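Local coordinates for protein transcriptional activator TenA-1 (Sulfolobus solfataricus P2, PDB 2QZC) that probably acts as a TenA-like thiaminase in thiamine metabolism, built on the all-helical heme oxygenase-like fold of the TENA/THI-4/PQQC family, at residues N109-H118 and N194-A205. Numbering follows the deposited sequence. Where two conformers were deposited one is given.
Sequences NLINYAYTRH and NSVRFEIGFWDA. With IMD (imidazole), chain C.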
loop_
_atom_site.group_PDB
_atom_site.type_symbol
_atom_site.label_atom_id
_atom_site.label_comp_id
_atom_site.label_asym_id
_atom_site.label_seq_id
_atom_site.Cartn_x
_atom_site.Cartn_y
_atom_site.Cartn_z
ATOM N N ASN A 109 19.763 -15.994 3.609
ATOM C CA ASN A 109 20.100 -17.071 4.529
ATOM C C ASN A 109 18.783 -17.789 4.952
ATOM O O ASN A 109 17.662 -17.324 4.668
ATOM C CB ASN A 109 20.967 -16.629 5.692
ATOM C CG ASN A 109 20.320 -15.636 6.639
ATOM O OD1 ASN A 109 19.121 -15.688 6.890
ATOM N ND2 ASN A 109 21.145 -14.720 7.193
ATOM N N LEU A 110 18.908 -18.956 5.569
ATOM C CA LEU A 110 17.726 -19.762 5.879
ATOM C C LEU A 110 16.767 -19.011 6.791
ATOM O O LEU A 110 15.542 -19.042 6.556
ATOM C CB LEU A 110 18.147 -21.077 6.555
ATOM C CG LEU A 110 17.013 -21.993 7.042
ATOM C CD1 LEU A 110 16.049 -22.333 5.939
ATOM C CD2 LEU A 110 17.576 -23.280 7.684
ATOM N N ILE A 111 17.273 -18.338 7.818
ATOM C CA ILE A 111 16.393 -17.646 8.742
ATOM C C ILE A 111 15.626 -16.508 8.061
ATOM O O ILE A 111 14.417 -16.358 8.281
ATOM C CB ILE A 111 17.171 -17.100 9.946
ATOM C CG1 ILE A 111 17.836 -18.213 10.729
ATOM C CG2 ILE A 111 16.222 -16.333 10.895
ATOM C CD1 ILE A 111 16.871 -19.246 11.333
ATOM N N ASN A 112 16.305 -15.733 7.219
ATOM C CA ASN A 112 15.635 -14.642 6.481
ATOM C C ASN A 112 14.577 -15.203 5.535
ATOM O O ASN A 112 13.443 -14.699 5.391
ATOM C CB ASN A 112 16.698 -13.852 5.740
ATOM C CG ASN A 112 16.215 -12.529 5.191
ATOM O OD1 ASN A 112 15.106 -12.087 5.486
ATOM N ND2 ASN A 112 17.106 -11.884 4.395
ATOM N N TYR A 113 14.947 -16.289 4.852
ATOM C CA TYR A 113 13.989 -16.935 3.938
ATOM C C TYR A 113 12.725 -17.334 4.689
ATOM O O TYR A 113 11.577 -17.015 4.339
ATOM C CB TYR A 113 14.618 -18.144 3.223
ATOM C CG TYR A 113 13.677 -18.651 2.138
ATOM C CD1 TYR A 113 13.599 -18.016 0.919
ATOM C CD2 TYR A 113 12.845 -19.709 2.348
ATOM C CE1 TYR A 113 12.705 -18.414 -0.057
ATOM C CE2 TYR A 113 11.919 -20.121 1.356
ATOM C CZ TYR A 113 11.883 -19.475 0.156
ATOM O OH TYR A 113 10.949 -19.822 -0.795
ATOM N N ALA A 114 12.914 -18.041 5.803
ATOM C CA ALA A 114 11.789 -18.486 6.613
ATOM C C ALA A 114 10.954 -17.326 7.158
ATOM O O ALA A 114 9.708 -17.373 7.159
ATOM C CB ALA A 114 12.322 -19.344 7.807
ATOM N N TYR A 115 11.629 -16.302 7.642
ATOM C CA TYR A 115 10.978 -15.154 8.267
ATOM C C TYR A 115 10.112 -14.412 7.244
ATOM O O TYR A 115 8.923 -14.076 7.502
ATOM C CB TYR A 115 12.009 -14.255 8.904
ATOM C CG TYR A 115 11.526 -13.161 9.851
ATOM C CD1 TYR A 115 10.194 -12.997 10.248
ATOM C CD2 TYR A 115 12.487 -12.349 10.464
ATOM C CE1 TYR A 115 9.810 -12.004 11.151
ATOM C CE2 TYR A 115 12.106 -11.375 11.394
ATOM C CZ TYR A 115 10.762 -11.203 11.738
ATOM O OH TYR A 115 10.410 -10.218 12.640
ATOM N N THR A 116 10.704 -14.170 6.077
ATOM C CA THR A 116 9.904 -13.519 5.025
ATOM C C THR A 116 8.701 -14.375 4.622
ATOM O O THR A 116 7.611 -13.851 4.425
ATOM C CB THR A 116 10.763 -13.110 3.823
ATOM O OG1 THR A 116 11.332 -14.279 3.221
ATOM C CG2 THR A 116 11.827 -12.075 4.203
ATOM N N ARG A 117 8.887 -15.698 4.466
ATOM C CA ARG A 117 7.758 -16.555 4.105
ATOM C C ARG A 117 6.685 -16.605 5.190
ATOM O O ARG A 117 5.479 -16.750 4.890
ATOM C CB ARG A 117 8.222 -17.941 3.619
ATOM C CG ARG A 117 8.555 -17.990 2.149
ATOM C CD ARG A 117 9.572 -16.977 1.690
ATOM N NE ARG A 117 9.843 -17.098 0.262
ATOM C CZ ARG A 117 10.514 -16.196 -0.448
ATOM N NH1 ARG A 117 11.014 -15.105 0.104
ATOM N NH2 ARG A 117 10.722 -16.438 -1.725
ATOM N N HIS A 118 7.098 -16.478 6.446
ATOM C CA HIS A 118 6.178 -16.373 7.619
ATOM C C HIS A 118 5.272 -15.129 7.461
ATOM O O HIS A 118 4.053 -15.203 7.597
ATOM C CB HIS A 118 7.065 -16.299 8.877
ATOM C CG HIS A 118 6.399 -15.901 10.163
ATOM N ND1 HIS A 118 5.571 -16.735 10.891
ATOM C CD2 HIS A 118 6.570 -14.782 10.910
ATOM C CE1 HIS A 118 5.264 -16.124 12.027
ATOM N NE2 HIS A 118 5.863 -14.953 12.067
ATOM N N ASN A 194 6.726 -16.525 17.422
ATOM C CA ASN A 194 7.499 -16.993 16.254
ATOM C C ASN A 194 8.289 -15.852 15.623
ATOM O O ASN A 194 9.481 -16.027 15.296
ATOM C CB ASN A 194 6.670 -17.741 15.207
ATOM C CG ASN A 194 6.459 -19.198 15.553
ATOM O OD1 ASN A 194 7.089 -19.718 16.504
ATOM N ND2 ASN A 194 5.590 -19.883 14.792
ATOM N N SER A 195 7.665 -14.676 15.460
ATOM C CA SER A 195 8.403 -13.526 14.938
ATOM C C SER A 195 9.595 -13.133 15.802
ATOM O O SER A 195 10.686 -12.830 15.281
ATOM C CB SER A 195 7.483 -12.350 14.691
ATOM O OG SER A 195 6.614 -12.608 13.599
ATOM N N VAL A 196 9.407 -13.167 17.132
ATOM C CA VAL A 196 10.521 -12.871 18.038
ATOM C C VAL A 196 11.633 -13.934 17.888
ATOM O O VAL A 196 12.822 -13.597 17.842
ATOM C CB VAL A 196 10.053 -12.734 19.515
ATOM C CG1 VAL A 196 11.272 -12.552 20.451
ATOM C CG2 VAL A 196 9.064 -11.575 19.648
ATOM N N ARG A 197 11.264 -15.207 17.766
ATOM C CA ARG A 197 12.276 -16.250 17.526
ATOM C C ARG A 197 13.031 -15.972 16.222
ATOM O O ARG A 197 14.250 -16.143 16.156
ATOM C CB ARG A 197 11.685 -17.635 17.463
ATOM C CG ARG A 197 11.104 -18.131 18.802
ATOM C CD ARG A 197 10.645 -19.589 18.664
ATOM N NE ARG A 197 9.973 -20.046 19.899
ATOM C CZ ARG A 197 10.584 -20.460 20.992
ATOM N NH1 ARG A 197 11.893 -20.462 21.118
ATOM N NH2 ARG A 197 9.814 -20.861 22.009
ATOM N N PHE A 198 12.325 -15.521 15.182
ATOM C CA PHE A 198 12.998 -15.235 13.926
ATOM C C PHE A 198 13.940 -14.031 14.054
ATOM O O PHE A 198 14.987 -13.997 13.396
ATOM C CB PHE A 198 11.997 -15.003 12.785
ATOM C CG PHE A 198 11.292 -16.232 12.318
ATOM C CD1 PHE A 198 12.040 -17.276 11.801
ATOM C CD2 PHE A 198 9.914 -16.287 12.178
ATOM C CE1 PHE A 198 11.416 -18.434 11.301
ATOM C CE2 PHE A 198 9.286 -17.402 11.731
ATOM C CZ PHE A 198 10.014 -18.488 11.270
ATOM N N GLU A 199 13.569 -13.022 14.833
ATOM C CA GLU A 199 14.454 -11.865 15.057
ATOM C C GLU A 199 15.746 -12.289 15.729
ATOM O O GLU A 199 16.857 -11.905 15.322
ATOM C CB GLU A 199 13.743 -10.811 15.900
ATOM C CG GLU A 199 12.667 -10.054 15.166
ATOM C CD GLU A 199 13.203 -9.135 14.093
ATOM O OE1 GLU A 199 14.422 -8.826 14.070
ATOM O OE2 GLU A 199 12.392 -8.689 13.238
ATOM N N ILE A 200 15.628 -13.099 16.787
ATOM C CA ILE A 200 16.808 -13.628 17.480
ATOM C C ILE A 200 17.690 -14.401 16.480
ATOM O O ILE A 200 18.925 -14.190 16.407
ATOM C CB ILE A 200 16.394 -14.523 18.650
ATOM C CG1 ILE A 200 15.664 -13.709 19.719
ATOM C CG2 ILE A 200 17.633 -15.208 19.270
ATOM C CD1 ILE A 200 14.843 -14.563 20.728
ATOM N N GLY A 201 17.065 -15.275 15.706
ATOM C CA GLY A 201 17.767 -16.036 14.693
ATOM C C GLY A 201 18.407 -15.180 13.630
ATOM O O GLY A 201 19.472 -15.504 13.104
ATOM N N PHE A 202 17.759 -14.073 13.284
ATOM C CA PHE A 202 18.281 -13.149 12.245
ATOM C C PHE A 202 19.615 -12.527 12.686
ATOM O O PHE A 202 20.579 -12.488 11.911
ATOM C CB PHE A 202 17.228 -12.048 11.955
ATOM C CG PHE A 202 17.387 -11.365 10.628
ATOM C CD1 PHE A 202 18.286 -10.333 10.442
ATOM C CD2 PHE A 202 16.603 -11.759 9.549
ATOM C CE1 PHE A 202 18.454 -9.738 9.132
ATOM C CE2 PHE A 202 16.720 -11.138 8.311
ATOM C CZ PHE A 202 17.658 -10.153 8.109
ATOM N N TRP A 203 19.669 -12.108 13.943
ATOM C CA TRP A 203 20.928 -11.561 14.478
ATOM C C TRP A 203 21.968 -12.669 14.591
ATOM O O TRP A 203 23.145 -12.431 14.307
ATOM C CB TRP A 203 20.733 -10.969 15.861
ATOM C CG TRP A 203 19.817 -9.856 16.144
ATOM C CD1 TRP A 203 18.903 -9.824 17.166
ATOM C CD2 TRP A 203 19.756 -8.573 15.518
ATOM N NE1 TRP A 203 18.302 -8.606 17.216
ATOM C CE2 TRP A 203 18.765 -7.831 16.199
ATOM C CE3 TRP A 203 20.428 -7.985 14.417
ATOM C CZ2 TRP A 203 18.396 -6.505 15.831
ATOM C CZ3 TRP A 203 20.089 -6.708 14.063
ATOM C CH2 TRP A 203 19.064 -5.963 14.798
ATOM N N ASP A 204 21.579 -13.857 15.066
ATOM C CA ASP A 204 22.452 -15.067 15.168
ATOM C C ASP A 204 23.120 -15.349 13.798
ATOM O O ASP A 204 24.329 -15.593 13.669
ATOM C CB ASP A 204 21.668 -16.392 15.519
ATOM C CG ASP A 204 21.037 -16.479 16.960
ATOM O OD1 ASP A 204 21.456 -15.728 17.843
ATOM O OD2 ASP A 204 20.080 -17.336 17.176
ATOM N N ALA A 205 22.288 -15.376 12.766
ATOM C CA ALA A 205 22.720 -15.722 11.415
ATOM C C ALA A 205 23.693 -14.698 10.841
ATOM O O ALA A 205 24.593 -15.062 10.055
ATOM C CB ALA A 205 21.502 -15.895 10.499
HETATM N N1 IMD C . 13.974 -7.694 11.163
HETATM C C2 IMD C . 14.217 -6.510 10.648
HETATM N N3 IMD C . 15.101 -6.675 9.682
HETATM C C4 IMD C . 15.382 -7.975 9.564
HETATM C C5 IMD C . 14.653 -8.647 10.511
HETATM O O HOH W 1 20.580 -12.508 9.147
#
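Tyr115 and Phe198 meet where helix segments 110-118 and 194-205 run nearly antiparallel, their axes 154° apart and approaching to 9.1 Å; Ile111 opposite Phe202 sets the same register one turn away. The packing is knobs-into-holes: Ile111 enters the hole formed by Phe198, Gly201, Phe202 and Ala205, and Ile111 CG2 lies against the backbone beside Gly201, which has no side chain, 3.6 Å from both Phe198 O and Phe202 N. Phe198 returns the knob among Ile111, Ala114, Tyr115 and His118. Two CH-pi contacts interlock the pair, since Phe198 CB sits over the Tyr115 ring, 3.5 Å from its centroid, while Tyr115 CA lies over the Phe198 face; the rings themselves, 20° from parallel, are slid so far apart that they barely overlap. Phe198 CE2 also lies over one face of His118. His118 NE2 donates to Ser195 OG (2.9 Å), which lies in the histidine ring plane and is hydrogen-bonded to Ala133 O as well. Tyr115 OH donates to Glu199 OE2 (2.6 Å), meeting it on the anti side and tilted out of the carboxylate plane; the bend of Glu199 at chi2 (-69°) brings its end back toward Tyr115. Glu199 OE2 also accepts from imidazole N1 (2.8 Å). Imidazole, probably from the crystallisation liquor, also bonds Asp48 and lies over one Phe202 face, and a glycerol lies near Glu199, so these side chains line a pocket, probably the active-site cavity. A water bridges Asn109 ND2 and Phe202 O, and Asn109 OD1 N-caps its helix through Asn112 N. Asn112 OD1 meets the Phe202 edge without a polar partner, whereas its ND2 bonds Gln47. The contact is largely buried: helix 38-63 packs against Asn112 and Phe202, and helix 127-148 against Tyr115, Ser195 and Glu199.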